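Local coordinates for beta-fructofuranosidase (Arthrobacter, PDB 3WPU), which is a beta-fructofuranosidase of the levansucrase/invertase family, whose members share a five-bladed beta-propeller fold, at residues Q227-G230 and T231-T235. Numbering follows the deposited sequence.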
loop_
_atom_site.group_PDB
_atom_site.type_symbol
_atom_site.label_atom_id
_atom_site.label_comp_id
_atom_site.label_asym_id
_atom_site.label_seq_id
_atom_site.Cartn_x
_atom_site.Cartn_y
_atom_site.Cartn_z
ATOM N N GLN A 227 11.875 0.872 -15.258
ATOM C CA GLN A 227 11.211 -0.303 -15.819
ATOM C C GLN A 227 12.050 -1.525 -15.463
ATOM O O GLN A 227 13.267 -1.428 -15.274
ATOM C CB GLN A 227 11.003 -0.176 -17.318
ATOM C CG GLN A 227 12.228 -0.173 -18.160
ATOM C CD GLN A 227 11.902 0.209 -19.603
ATOM O OE1 GLN A 227 11.583 1.360 -19.896
ATOM N NE2 GLN A 227 11.964 -0.754 -20.489
ATOM N N ALA A 228 11.407 -2.672 -15.370
ATOM C CA ALA A 228 12.090 -3.907 -14.981
ATOM C C ALA A 228 13.349 -4.156 -15.820
ATOM O O ALA A 228 13.337 -4.006 -17.053
ATOM C CB ALA A 228 11.137 -5.088 -15.096
ATOM N N ASP A 229 14.432 -4.516 -15.139
ATOM C CA ASP A 229 15.757 -4.600 -15.753
ATOM C C ASP A 229 16.199 -6.008 -16.175
ATOM O O ASP A 229 16.976 -6.163 -17.137
ATOM C CB ASP A 229 16.791 -4.077 -14.769
ATOM C CG ASP A 229 16.895 -4.946 -13.529
ATOM O OD1 ASP A 229 15.875 -5.165 -12.847
ATOM O OD2 ASP A 229 17.994 -5.470 -13.246
ATOM N N GLY A 230 15.790 -7.021 -15.419
ATOM C CA GLY A 230 16.057 -8.409 -15.776
ATOM C C GLY A 230 17.212 -9.040 -15.048
ATOM O O GLY A 230 17.463 -10.230 -15.225
ATOM N N THR A 231 17.943 -8.241 -14.264
ATOM C CA THR A 231 18.956 -8.767 -13.352
ATOM C C THR A 231 18.449 -8.817 -11.914
ATOM O O THR A 231 18.648 -9.818 -11.228
ATOM C CB THR A 231 20.251 -7.933 -13.440
ATOM O OG1 THR A 231 20.760 -8.026 -14.771
ATOM C CG2 THR A 231 21.300 -8.459 -12.492
ATOM N N TYR A 232 17.780 -7.752 -11.469
ATOM C CA TYR A 232 17.153 -7.713 -10.151
ATOM C C TYR A 232 15.638 -7.950 -10.222
ATOM O O TYR A 232 15.089 -8.631 -9.372
ATOM C CB TYR A 232 17.389 -6.357 -9.491
ATOM C CG TYR A 232 18.853 -6.018 -9.243
ATOM C CD1 TYR A 232 19.725 -6.948 -8.708
ATOM C CD2 TYR A 232 19.314 -4.762 -9.482
ATOM C CE1 TYR A 232 21.044 -6.626 -8.455
ATOM C CE2 TYR A 232 20.634 -4.435 -9.235
ATOM C CZ TYR A 232 21.484 -5.382 -8.725
ATOM O OH TYR A 232 22.830 -5.062 -8.456
ATOM N N TYR A 233 14.994 -7.338 -11.206
ATOM C CA TYR A 233 13.520 -7.377 -11.313
ATOM C C TYR A 233 13.146 -8.004 -12.630
ATOM O O TYR A 233 13.665 -7.630 -13.696
ATOM C CB TYR A 233 12.931 -5.967 -11.076
ATOM C CG TYR A 233 13.482 -5.422 -9.815
ATOM C CD1 TYR A 233 13.142 -5.976 -8.592
ATOM C CD2 TYR A 233 14.484 -4.452 -9.838
ATOM C CE1 TYR A 233 13.692 -5.544 -7.415
ATOM C CE2 TYR A 233 15.051 -4.004 -8.669
ATOM C CZ TYR A 233 14.694 -4.565 -7.462
ATOM O OH TYR A 233 15.298 -4.177 -6.295
ATOM N N GLN A 234 12.261 -9.002 -12.538
ATOM C CA GLN A 234 11.834 -9.795 -13.677
ATOM C C GLN A 234 11.172 -8.947 -14.776
ATOM O O GLN A 234 10.434 -8.011 -14.487
ATOM C CB GLN A 234 10.833 -10.841 -13.200
ATOM C CG GLN A 234 10.599 -11.963 -14.185
ATOM C CD GLN A 234 9.516 -12.920 -13.728
ATOM O OE1 GLN A 234 8.421 -12.492 -13.389
ATOM N NE2 GLN A 234 9.833 -14.232 -13.701
ATOM N N THR A 235 11.452 -9.290 -16.033
ATOM C CA THR A 235 10.909 -8.563 -17.175
ATOM C C THR A 235 9.815 -9.367 -17.884
ATOM O O THR A 235 9.618 -10.545 -17.614
ATOM C CB THR A 235 11.971 -8.314 -18.244
ATOM O OG1 THR A 235 12.396 -9.582 -18.753
ATOM C CG2 THR A 235 13.162 -7.541 -17.679
HETATM O O HOH W 1 19.547 -7.054 -17.000
#
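Thr-231 N donates to Asp-229 OD2 at 3.0 Å. The amide comes from above the carboxylate plane. Both residues lie in the loop between strands 213-226 and 245-250. One water bridges Thr-231 OG1 and the carbonyl O of Asp-229, donating to the latter. Tyr-232 N reaches the same OD2 at 2.9 Å, but on its syn side and nearly straight, with an N-H...O angle of 167°. The Tyr-232 ring leads off to Pro-325 and Pro-326 of strand 321-331. Tyr-233 N takes the other oxygen, Asp-229 OD1, at 2.9 Å, again on the syn side. The Asp-229 CG lies between its own backbone N and carbonyl carbon (chi1 65°), which turns the carboxylate toward these three amides. Tyr-233 O accepts from Gly-230 N at 2.8 Å and closes the loop with the opposite polarity to a beta turn. Gly-230 has a positive phi (100°), which a residue without a side chain adopts easily. The Tyr-233 hydroxyl is bound by Leu-310 N and Leu-324 O, on adjacent strands 305-313 and 321-331, and so joins the loop to their sheet. Gln-234 O lies 3.1 Å from Ala-228 CB, a tight fit. Thr-235 CG2 packs over the Gly-230 backbone, 3.5 Å from its N. Three N-H groups converge on one carboxylate, an Asx turn at Thr-231 extended by Tyr-232 and Tyr-233. They probably stabilise its negative charge and fix its rotation.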